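Local coordinates for protein Myo-inositol 2-dehydrogenase (Lactobacillus plantarum WCFS1, PDB 3CEA) that probably oxidises myo-inositol at its 2-position to the ketone, passing the hydride to NAD held on a Rossmann-fold domain, at residues T88-F99 with V117-S128; D201-T209 with S335-L346. All blocks are in the same frame, centred on the assembly; numbering follows the deposited sequence.

Contact 1 of 2, residues T88-F99 with V117-S128; sequences TIYAMNAGLNVF and VIKSHPNQIFQS
Q124 reaches across to the end of helix 84-93 and spends both hydrogens of its amide nitrogen there. NE2 gives M92 O an almost straight bond of 2.7 Å (177° at the hydrogen), on a lone pair and in the plane of both groups. The second hydrogen goes to L96 O at 2.8 Å, more bent, with the donor above that carbonyl's plane. M92 O also accepts G95 N in the Schellman motif, G95 being the C-prime residue with positive phi, so the amide braces the turn as it closes the helix. Cut back to an alanine, this position would probably leave L96 O without this donor and take from M92 O the side-chain donor that joins G95 N there, so that the helix end is held less firmly to the loop before strand 126-127.

M92, a selenomethionine, folds back at chi2 and chi3 (-71° and -52°), which brings CE to 3.4 Å from H121 CB as the two side chains run past each other in opposite directions. M92 O lies over one face of the H121 imidazole, nearer the ring's border than its middle; V117 O lies in the ring plane and accepts ND1, a bond that should limit the ring's rotation. Between the helices, I89 CG1 lies 3.9 Å from V117 CG2, the two side chains crossing at about a right angle. I118 CD1 sits over the centre of one face of the F126 ring, while T88 CG2 approaches CE1 of that ring obliquely at 3.7 Å.

At the start of the strands, N97 OD1 takes I125 N on a lone pair at 2.8 Å, leading into the ladder of V98 with F126 and F99 with Q127. Parallel strands joined by helix 108-119 make this a beta-alpha-beta crossover, at the edge of the NAD-binding Rossmann sheet.

Contact 2 of 2, residues D201-T209 with S335-L346; sequences DPVQAYGLT and SANIGKLVDIQL
V342 and A205 form a hydrogen-bonded antiparallel pair with bonds both ways, while Q204 faces D343 in the neighbouring non-hydrogen-bonded pair, and I344 N adds a bond to V203 O from well above that carbonyl's plane, beside the classic bulge that V203 and Q204 make against K231.

Q204 and D343 run alongside each other in the same direction, their amide and carboxylate planes 21° apart. With CG anti to the backbone N (chi1 -163°) and the chain extended beyond it, Q204 brings NE2 to the syn side of D343 OD1, 3.1 Å away and 167° at the hydrogen. L341 leans obliquely over the same amide, its CD2 3.7 Å from Q204 CD, while CD1 comes within 3.6 Å of Y206 CB. On the other face of the strand, I344 CD1 is 3.9 Å from both P202 CB and A205 CB.

In the last turn of helix 319-338, S335 OG takes the G207 N hydrogen at 2.9 Å and gives its own to K340 O at 2.7 Å, bridging the strand and the turn through G339. A336 then packs CB on T209 CG2 at 3.7 Å. At the far end, L346 CD1 rests against the carboxylate of D201, whose OD1 is salt-bridged to R195.

Q204 OE1 accepts Y206 OH of the second subunit, and the reverse pair matches it. One amide therefore serves two partners: its nitrogen holds the C-terminal strand through D343, its oxygen the subunit interface, and both bonds probably help set which way round the amide is turned.

From the N terminus, the chain first closes contact 1, where 117-128 returns to 88-99 after only 17 intervening residues, most of them in helix 108-119. That short loop finishes the edge of the parallel nucleotide-binding sheet. Contact 2 opens afterwards, so the two loops follow in series, neither enclosing nor crossing the other. Its own loop is long: 125 residues, including most strands of the mixed sheet, separate 201-209 from 335-346, and the chain's last strand then joins that sheet at its edge. The centres of contact 1 and contact 2 lie about 32 Å apart, and the two do not touch. One is local to the Rossmann domain; the other brings the C terminus onto the sheet of the second domain.

Contact 1 of 2, residues T88-F99 with V117-S128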
loop_
_atom_site.group_PDB
_atom_site.type_symbol
_atom_site.label_atom_id
_atom_site.label_comp_id
_atom_site.label_asym_id
_atom_site.label_seq_id
_atom_site.Cartn_x
_atom_site.Cartn_y
_atom_site.Cartn_z
ATOM N N THR A 88 -13.033 -43.040 -0.353
ATOM C CA THR A 88 -12.538 -43.086 1.021
ATOM C C THR A 88 -12.908 -44.406 1.695
ATOM O O THR A 88 -12.048 -45.066 2.273
ATOM C CB THR A 88 -13.043 -41.884 1.851
ATOM O OG1 THR A 88 -12.647 -40.668 1.209
ATOM C CG2 THR A 88 -12.463 -41.906 3.261
ATOM N N ILE A 89 -14.179 -44.793 1.594
ATOM C CA ILE A 89 -14.662 -46.052 2.173
ATOM C C ILE A 89 -13.874 -47.256 1.639
ATOM O O ILE A 89 -13.398 -48.085 2.418
ATOM C CB ILE A 89 -16.192 -46.241 1.956
ATOM C CG1 ILE A 89 -16.981 -45.214 2.780
ATOM C CG2 ILE A 89 -16.633 -47.661 2.330
ATOM C CD1 ILE A 89 -18.409 -44.985 2.306
ATOM N N TYR A 90 -13.718 -47.332 0.318
ATOM C CA TYR A 90 -12.999 -48.442 -0.310
ATOM C C TYR A 90 -11.538 -48.520 0.141
ATOM O O TYR A 90 -11.030 -49.605 0.427
ATOM C CB TYR A 90 -13.087 -48.350 -1.836
ATOM C CG TYR A 90 -12.839 -49.667 -2.539
ATOM C CD1 TYR A 90 -13.847 -50.626 -2.634
ATOM C CD2 TYR A 90 -11.598 -49.954 -3.108
ATOM C CE1 TYR A 90 -13.626 -51.842 -3.277
ATOM C CE2 TYR A 90 -11.365 -51.168 -3.755
ATOM C CZ TYR A 90 -12.385 -52.106 -3.836
ATOM O OH TYR A 90 -12.169 -53.305 -4.471
ATOM N N ALA A 91 -10.882 -47.362 0.214
ATOM C CA ALA A 91 -9.479 -47.267 0.617
ATOM C C ALA A 91 -9.274 -47.529 2.110
ATOM O O ALA A 91 -8.298 -48.174 2.493
ATOM C CB ALA A 91 -8.899 -45.911 0.223
HETATM N N MSE A 92 -10.187 -47.022 2.940
HETATM C CA MSE A 92 -10.169 -47.289 4.383
HETATM C C MSE A 92 -10.312 -48.789 4.665
HETATM O O MSE A 92 -9.599 -49.338 5.507
HETATM C CB MSE A 92 -11.282 -46.519 5.109
HETATM C CG MSE A 92 -11.130 -44.996 5.144
HETATM SE SE MSE A 92 -9.719 -44.290 6.301
HETATM C CE MSE A 92 -10.146 -45.166 7.919
ATOM N N ASN A 93 -11.231 -49.438 3.949
ATOM C CA ASN A 93 -11.476 -50.876 4.090
ATOM C C ASN A 93 -10.303 -51.747 3.644
ATOM O O ASN A 93 -10.184 -52.900 4.065
ATOM C CB ASN A 93 -12.741 -51.285 3.329
ATOM C CG ASN A 93 -14.015 -50.887 4.048
ATOM O OD1 ASN A 93 -14.062 -50.832 5.278
ATOM N ND2 ASN A 93 -15.064 -50.616 3.281
ATOM N N ALA A 94 -9.449 -51.193 2.787
ATOM C CA ALA A 94 -8.270 -51.897 2.302
ATOM C C ALA A 94 -7.043 -51.634 3.178
ATOM O O ALA A 94 -5.926 -52.020 2.824
ATOM C CB ALA A 94 -7.991 -51.522 0.858
ATOM N N GLY A 95 -7.256 -50.974 4.315
ATOM C CA GLY A 95 -6.194 -50.740 5.297
ATOM C C GLY A 95 -5.331 -49.519 5.039
ATOM O O GLY A 95 -4.378 -49.255 5.779
ATOM N N LEU A 96 -5.672 -48.767 3.997
ATOM C CA LEU A 96 -4.900 -47.599 3.587
ATOM C C LEU A 96 -5.148 -46.385 4.480
ATOM O O LEU A 96 -6.234 -46.219 5.043
ATOM C CB LEU A 96 -5.219 -47.240 2.129
ATOM C CG LEU A 96 -4.494 -47.921 0.960
ATOM C CD1 LEU A 96 -4.604 -49.444 0.981
ATOM C CD2 LEU A 96 -5.031 -47.378 -0.352
ATOM N N ASN A 97 -4.122 -45.549 4.614
ATOM C CA ASN A 97 -4.269 -44.228 5.206
ATOM C C ASN A 97 -4.723 -43.277 4.110
ATOM O O ASN A 97 -4.230 -43.344 2.983
ATOM C CB ASN A 97 -2.950 -43.761 5.824
ATOM C CG ASN A 97 -2.472 -44.676 6.937
ATOM O OD1 ASN A 97 -2.918 -44.571 8.082
ATOM N ND2 ASN A 97 -1.557 -45.582 6.607
ATOM N N VAL A 98 -5.671 -42.403 4.433
ATOM C CA VAL A 98 -6.335 -41.594 3.414
ATOM C C VAL A 98 -6.171 -40.092 3.636
ATOM O O VAL A 98 -6.488 -39.567 4.707
ATOM C CB VAL A 98 -7.850 -41.938 3.304
ATOM C CG1 VAL A 98 -8.534 -41.060 2.265
ATOM C CG2 VAL A 98 -8.052 -43.406 2.967
ATOM N N PHE A 99 -5.661 -39.418 2.608
ATOM C CA PHE A 99 -5.746 -37.971 2.507
ATOM C C PHE A 99 -6.779 -37.646 1.436
ATOM O O PHE A 99 -6.548 -37.874 0.247
ATOM C CB PHE A 99 -4.387 -37.366 2.150
ATOM C CG PHE A 99 -4.383 -35.859 2.099
ATOM C CD1 PHE A 99 -4.773 -35.183 0.942
ATOM C CD2 PHE A 99 -3.977 -35.117 3.205
ATOM C CE1 PHE A 99 -4.770 -33.793 0.889
ATOM C CE2 PHE A 99 -3.967 -33.724 3.161
ATOM C CZ PHE A 99 -4.366 -33.060 1.999
ATOM N N VAL A 117 -17.194 -45.214 8.637
ATOM C CA VAL A 117 -16.124 -46.097 8.161
ATOM C C VAL A 117 -14.751 -45.626 8.663
ATOM O O VAL A 117 -13.908 -46.444 9.046
ATOM C CB VAL A 117 -16.156 -46.242 6.606
ATOM C CG1 VAL A 117 -14.903 -46.928 6.077
ATOM C CG2 VAL A 117 -17.392 -47.016 6.166
ATOM N N ILE A 118 -14.547 -44.308 8.675
ATOM C CA ILE A 118 -13.313 -43.697 9.183
ATOM C C ILE A 118 -13.153 -43.940 10.687
ATOM O O ILE A 118 -12.053 -44.234 11.159
ATOM C CB ILE A 118 -13.249 -42.175 8.868
ATOM C CG1 ILE A 118 -13.226 -41.933 7.353
ATOM C CG2 ILE A 118 -12.019 -41.537 9.511
ATOM C CD1 ILE A 118 -13.644 -40.528 6.932
ATOM N N LYS A 119 -14.258 -43.831 11.424
ATOM C CA LYS A 119 -14.265 -44.056 12.870
ATOM C C LYS A 119 -13.921 -45.503 13.227
ATOM O O LYS A 119 -13.264 -45.755 14.239
ATOM C CB LYS A 119 -15.623 -43.674 13.465
ATOM C CG LYS A 119 -15.606 -43.399 14.964
ATOM N N SER A 120 -14.351 -46.444 12.387
ATOM C CA SER A 120 -14.125 -47.872 12.638
ATOM C C SER A 120 -12.689 -48.329 12.335
ATOM O O SER A 120 -12.332 -49.478 12.606
ATOM C CB SER A 120 -15.144 -48.732 11.879
ATOM O OG SER A 120 -14.878 -48.751 10.487
ATOM N N HIS A 121 -11.877 -47.433 11.778
ATOM C CA HIS A 121 -10.456 -47.701 11.562
ATOM C C HIS A 121 -9.599 -46.643 12.269
ATOM O O HIS A 121 -9.059 -45.743 11.617
ATOM C CB HIS A 121 -10.123 -47.743 10.066
ATOM C CG HIS A 121 -10.869 -48.794 9.301
ATOM N ND1 HIS A 121 -12.157 -48.610 8.846
ATOM C CD2 HIS A 121 -10.500 -50.032 8.895
ATOM C CE1 HIS A 121 -12.553 -49.693 8.201
ATOM N NE2 HIS A 121 -11.565 -50.570 8.213
ATOM N N PRO A 122 -9.463 -46.751 13.608
ATOM C CA PRO A 122 -8.749 -45.728 14.380
ATOM C C PRO A 122 -7.228 -45.795 14.206
ATOM O O PRO A 122 -6.533 -44.815 14.489
ATOM C CB PRO A 122 -9.144 -46.045 15.826
ATOM C CG PRO A 122 -9.405 -47.505 15.827
ATOM C CD PRO A 122 -9.957 -47.844 14.470
ATOM N N ASN A 123 -6.736 -46.947 13.748
ATOM C CA ASN A 123 -5.313 -47.149 13.485
ATOM C C ASN A 123 -4.879 -46.554 12.145
ATOM O O ASN A 123 -3.684 -46.449 11.859
ATOM C CB ASN A 123 -4.968 -48.642 13.539
ATOM C CG ASN A 123 -5.290 -49.276 14.889
ATOM O OD1 ASN A 123 -5.826 -48.625 15.789
ATOM N ND2 ASN A 123 -4.961 -50.555 15.030
ATOM N N GLN A 124 -5.859 -46.167 11.329
ATOM C CA GLN A 124 -5.604 -45.564 10.024
ATOM C C GLN A 124 -5.864 -44.067 10.066
ATOM O O GLN A 124 -6.915 -43.619 10.536
ATOM C CB GLN A 124 -6.472 -46.217 8.945
ATOM C CG GLN A 124 -6.010 -47.608 8.532
ATOM C CD GLN A 124 -7.107 -48.417 7.869
ATOM O OE1 GLN A 124 -7.475 -49.487 8.352
ATOM N NE2 GLN A 124 -7.637 -47.911 6.762
ATOM N N ILE A 125 -4.900 -43.300 9.570
ATOM C CA ILE A 125 -5.003 -41.846 9.554
ATOM C C ILE A 125 -5.938 -41.395 8.434
ATOM O O ILE A 125 -5.828 -41.862 7.297
ATOM C CB ILE A 125 -3.605 -41.173 9.387
ATOM C CG1 ILE A 125 -2.581 -41.746 10.383
ATOM C CG2 ILE A 125 -3.704 -39.646 9.485
ATOM C CD1 ILE A 125 -2.939 -41.596 11.863
ATOM N N PHE A 126 -6.874 -40.512 8.776
ATOM C CA PHE A 126 -7.643 -39.777 7.777
ATOM C C PHE A 126 -7.406 -38.280 7.932
ATOM O O PHE A 126 -7.419 -37.754 9.045
ATOM C CB PHE A 126 -9.142 -40.086 7.856
ATOM C CG PHE A 126 -9.973 -39.262 6.906
ATOM C CD1 PHE A 126 -10.161 -39.671 5.590
ATOM C CD2 PHE A 126 -10.543 -38.060 7.319
ATOM C CE1 PHE A 126 -10.916 -38.903 4.703
ATOM C CE2 PHE A 126 -11.297 -37.286 6.438
ATOM C CZ PHE A 126 -11.483 -37.710 5.129
ATOM N N GLN A 127 -7.210 -37.598 6.806
ATOM C CA GLN A 127 -6.940 -36.167 6.813
ATOM C C GLN A 127 -7.661 -35.442 5.679
ATOM O O GLN A 127 -7.602 -35.870 4.523
ATOM C CB GLN A 127 -5.433 -35.923 6.734
ATOM C CG GLN A 127 -5.001 -34.503 7.052
ATOM C CD GLN A 127 -3.531 -34.407 7.398
ATOM O OE1 GLN A 127 -3.017 -35.182 8.208
ATOM N NE2 GLN A 127 -2.843 -33.447 6.788
ATOM N N SER A 128 -8.342 -34.351 6.037
ATOM C CA SER A 128 -9.038 -33.500 5.072
ATOM C C SER A 128 -8.070 -32.497 4.434
ATOM O O SER A 128 -6.871 -32.502 4.733
ATOM C CB SER A 128 -10.214 -32.778 5.739
ATOM O OG SER A 128 -9.767 -31.799 6.662
#

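Contact 2 of 2, residues D201-T209 with S335-L346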
loop_
_atom_site.group_PDB
_atom_site.type_symbol
_atom_site.label_atom_id
_atom_site.label_comp_id
_atom_site.label_asym_id
_atom_site.label_seq_id
_atom_site.Cartn_x
_atom_site.Cartn_y
_atom_site.Cartn_z
ATOM N N ASP A 201 -19.985 -21.699 16.547
ATOM C CA ASP A 201 -20.684 -22.235 15.382
ATOM C C ASP A 201 -21.769 -21.257 14.921
ATOM O O ASP A 201 -22.343 -20.546 15.744
ATOM C CB ASP A 201 -21.324 -23.589 15.714
ATOM C CG ASP A 201 -20.313 -24.730 15.770
ATOM O OD1 ASP A 201 -19.212 -24.607 15.185
ATOM O OD2 ASP A 201 -20.632 -25.766 16.398
ATOM N N PRO A 202 -22.044 -21.205 13.602
ATOM C CA PRO A 202 -23.163 -20.409 13.096
ATOM C C PRO A 202 -24.509 -21.016 13.482
ATOM O O PRO A 202 -24.674 -22.238 13.434
ATOM C CB PRO A 202 -22.988 -20.468 11.573
ATOM C CG PRO A 202 -21.618 -20.990 11.344
ATOM C CD PRO A 202 -21.310 -21.860 12.509
ATOM N N VAL A 203 -25.457 -20.163 13.859
ATOM C CA VAL A 203 -26.806 -20.612 14.207
ATOM C C VAL A 203 -27.853 -20.195 13.168
ATOM O O VAL A 203 -28.970 -20.716 13.162
ATOM C CB VAL A 203 -27.231 -20.138 15.623
ATOM C CG1 VAL A 203 -26.312 -20.736 16.681
ATOM C CG2 VAL A 203 -27.253 -18.613 15.716
ATOM N N GLN A 204 -27.478 -19.268 12.288
ATOM C CA GLN A 204 -28.397 -18.708 11.299
ATOM C C GLN A 204 -27.643 -18.230 10.065
ATOM O O GLN A 204 -26.553 -17.670 10.175
ATOM C CB GLN A 204 -29.187 -17.549 11.911
ATOM C CG GLN A 204 -30.441 -17.153 11.148
ATOM C CD GLN A 204 -31.246 -16.099 11.879
ATOM O OE1 GLN A 204 -30.845 -14.937 11.966
ATOM N NE2 GLN A 204 -32.392 -16.501 12.408
ATOM N N ALA A 205 -28.238 -18.445 8.894
ATOM C CA ALA A 205 -27.614 -18.079 7.628
ATOM C C ALA A 205 -28.578 -17.387 6.674
ATOM O O ALA A 205 -29.733 -17.800 6.515
ATOM C CB ALA A 205 -27.005 -19.304 6.959
ATOM N N TYR A 206 -28.082 -16.323 6.051
ATOM C CA TYR A 206 -28.777 -15.635 4.978
ATOM C C TYR A 206 -27.870 -15.654 3.766
ATOM O O TYR A 206 -26.761 -15.114 3.810
ATOM C CB TYR A 206 -29.097 -14.199 5.378
ATOM C CG TYR A 206 -29.824 -13.379 4.324
ATOM C CD1 TYR A 206 -30.974 -13.863 3.697
ATOM C CD2 TYR A 206 -29.375 -12.104 3.978
ATOM C CE1 TYR A 206 -31.643 -13.106 2.737
ATOM C CE2 TYR A 206 -30.044 -11.334 3.034
ATOM C CZ TYR A 206 -31.174 -11.841 2.414
ATOM O OH TYR A 206 -31.832 -11.084 1.472
ATOM N N GLY A 207 -28.336 -16.290 2.697
ATOM C CA GLY A 207 -27.559 -16.405 1.471
ATOM C C GLY A 207 -28.251 -15.776 0.279
ATOM O O GLY A 207 -29.473 -15.844 0.153
ATOM N N LEU A 208 -27.460 -15.148 -0.586
ATOM C CA LEU A 208 -27.958 -14.576 -1.833
ATOM C C LEU A 208 -27.009 -14.921 -2.970
ATOM O O LEU A 208 -25.789 -14.926 -2.790
ATOM C CB LEU A 208 -28.122 -13.057 -1.715
ATOM C CG LEU A 208 -29.251 -12.535 -0.818
ATOM C CD1 LEU A 208 -29.032 -11.071 -0.468
ATOM C CD2 LEU A 208 -30.611 -12.733 -1.476
ATOM N N THR A 209 -27.574 -15.222 -4.135
ATOM C CA THR A 209 -26.780 -15.621 -5.292
ATOM C C THR A 209 -26.920 -14.644 -6.449
ATOM O O THR A 209 -27.896 -13.896 -6.524
ATOM C CB THR A 209 -27.139 -17.039 -5.778
ATOM O OG1 THR A 209 -28.552 -17.135 -5.993
ATOM C CG2 THR A 209 -26.697 -18.092 -4.763
ATOM N N SER A 335 -30.543 -21.307 1.807
ATOM C CA SER A 335 -31.083 -19.981 2.119
ATOM C C SER A 335 -31.332 -19.147 0.864
ATOM O O SER A 335 -32.349 -18.462 0.756
ATOM C CB SER A 335 -30.140 -19.238 3.070
ATOM O OG SER A 335 -30.618 -17.937 3.354
ATOM N N ALA A 336 -30.393 -19.227 -0.075
ATOM C CA ALA A 336 -30.466 -18.513 -1.343
ATOM C C ALA A 336 -31.535 -19.090 -2.268
ATOM O O ALA A 336 -32.264 -18.343 -2.922
ATOM C CB ALA A 336 -29.111 -18.529 -2.023
ATOM N N ASN A 337 -31.625 -20.418 -2.313
ATOM C CA ASN A 337 -32.590 -21.107 -3.165
ATOM C C ASN A 337 -34.031 -20.975 -2.686
ATOM O O ASN A 337 -34.949 -20.883 -3.503
ATOM C CB ASN A 337 -32.220 -22.586 -3.321
ATOM C CG ASN A 337 -30.891 -22.790 -4.038
ATOM O OD1 ASN A 337 -30.234 -21.831 -4.456
ATOM N ND2 ASN A 337 -30.488 -24.047 -4.176
ATOM N N ILE A 338 -34.226 -20.969 -1.368
ATOM C CA ILE A 338 -35.572 -20.855 -0.791
ATOM C C ILE A 338 -35.988 -19.410 -0.490
ATOM O O ILE A 338 -37.153 -19.145 -0.188
ATOM C CB ILE A 338 -35.770 -21.758 0.466
ATOM C CG1 ILE A 338 -34.939 -21.256 1.659
ATOM C CG2 ILE A 338 -35.493 -23.228 0.126
ATOM C CD1 ILE A 338 -35.305 -21.903 2.989
ATOM N N GLY A 339 -35.035 -18.485 -0.581
ATOM C CA GLY A 339 -35.296 -17.070 -0.325
ATOM C C GLY A 339 -35.756 -16.802 1.095
ATOM O O GLY A 339 -36.575 -15.917 1.334
ATOM N N LYS A 340 -35.228 -17.583 2.033
ATOM C CA LYS A 340 -35.569 -17.465 3.444
ATOM C C LYS A 340 -34.320 -17.588 4.297
ATOM O O LYS A 340 -33.290 -18.102 3.852
ATOM C CB LYS A 340 -36.549 -18.565 3.870
ATOM C CG LYS A 340 -37.936 -18.491 3.264
ATOM C CD LYS A 340 -38.625 -19.843 3.382
ATOM C CE LYS A 340 -39.995 -19.836 2.728
ATOM N NZ LYS A 340 -40.557 -21.211 2.644
ATOM N N LEU A 341 -34.432 -17.117 5.532
ATOM C CA LEU A 341 -33.420 -17.320 6.547
ATOM C C LEU A 341 -33.415 -18.800 6.908
ATOM O O LEU A 341 -34.477 -19.424 7.002
ATOM C CB LEU A 341 -33.789 -16.483 7.773
ATOM C CG LEU A 341 -32.770 -15.564 8.440
ATOM C CD1 LEU A 341 -31.983 -14.764 7.412
ATOM C CD2 LEU A 341 -33.499 -14.636 9.398
ATOM N N VAL A 342 -32.227 -19.372 7.086
ATOM C CA VAL A 342 -32.109 -20.769 7.510
ATOM C C VAL A 342 -31.428 -20.854 8.875
ATOM O O VAL A 342 -30.328 -20.330 9.060
ATOM C CB VAL A 342 -31.364 -21.644 6.459
ATOM C CG1 VAL A 342 -31.117 -23.053 6.990
ATOM C CG2 VAL A 342 -32.154 -21.717 5.168
ATOM N N ASP A 343 -32.099 -21.496 9.828
ATOM C CA ASP A 343 -31.516 -21.762 11.139
ATOM C C ASP A 343 -30.681 -23.037 11.084
ATOM O O ASP A 343 -31.169 -24.094 10.673
ATOM C CB ASP A 343 -32.606 -21.878 12.211
ATOM C CG ASP A 343 -33.284 -20.546 12.513
ATOM O OD1 ASP A 343 -32.825 -19.496 12.014
ATOM O OD2 ASP A 343 -34.284 -20.550 13.261
ATOM N N ILE A 344 -29.419 -22.928 11.490
ATOM C CA ILE A 344 -28.485 -24.046 11.415
ATOM C C ILE A 344 -28.457 -24.835 12.728
ATOM O O ILE A 344 -28.366 -24.256 13.819
ATOM C CB ILE A 344 -27.049 -23.582 11.024
ATOM C CG1 ILE A 344 -27.089 -22.692 9.775
ATOM C CG2 ILE A 344 -26.130 -24.785 10.790
ATOM C CD1 ILE A 344 -25.759 -22.055 9.412
ATOM N N GLN A 345 -28.559 -26.156 12.608
ATOM C CA GLN A 345 -28.402 -27.058 13.743
ATOM C C GLN A 345 -27.252 -28.027 13.472
ATOM O O GLN A 345 -27.237 -28.722 12.450
ATOM C CB GLN A 345 -29.703 -27.819 14.024
ATOM N N LEU A 346 -26.285 -28.050 14.385
ATOM C CA LEU A 346 -25.125 -28.930 14.267
ATOM C C LEU A 346 -25.022 -29.852 15.482
ATOM O O LEU A 346 -25.179 -31.069 15.365
ATOM C CB LEU A 346 -23.834 -28.115 14.094
ATOM C CG LEU A 346 -23.723 -27.132 12.919
ATOM C CD1 LEU A 346 -22.597 -26.137 13.158
ATOM C CD2 LEU A 346 -23.531 -27.853 11.593
ATOM O OXT LEU A 346 -24.793 -29.408 16.611
#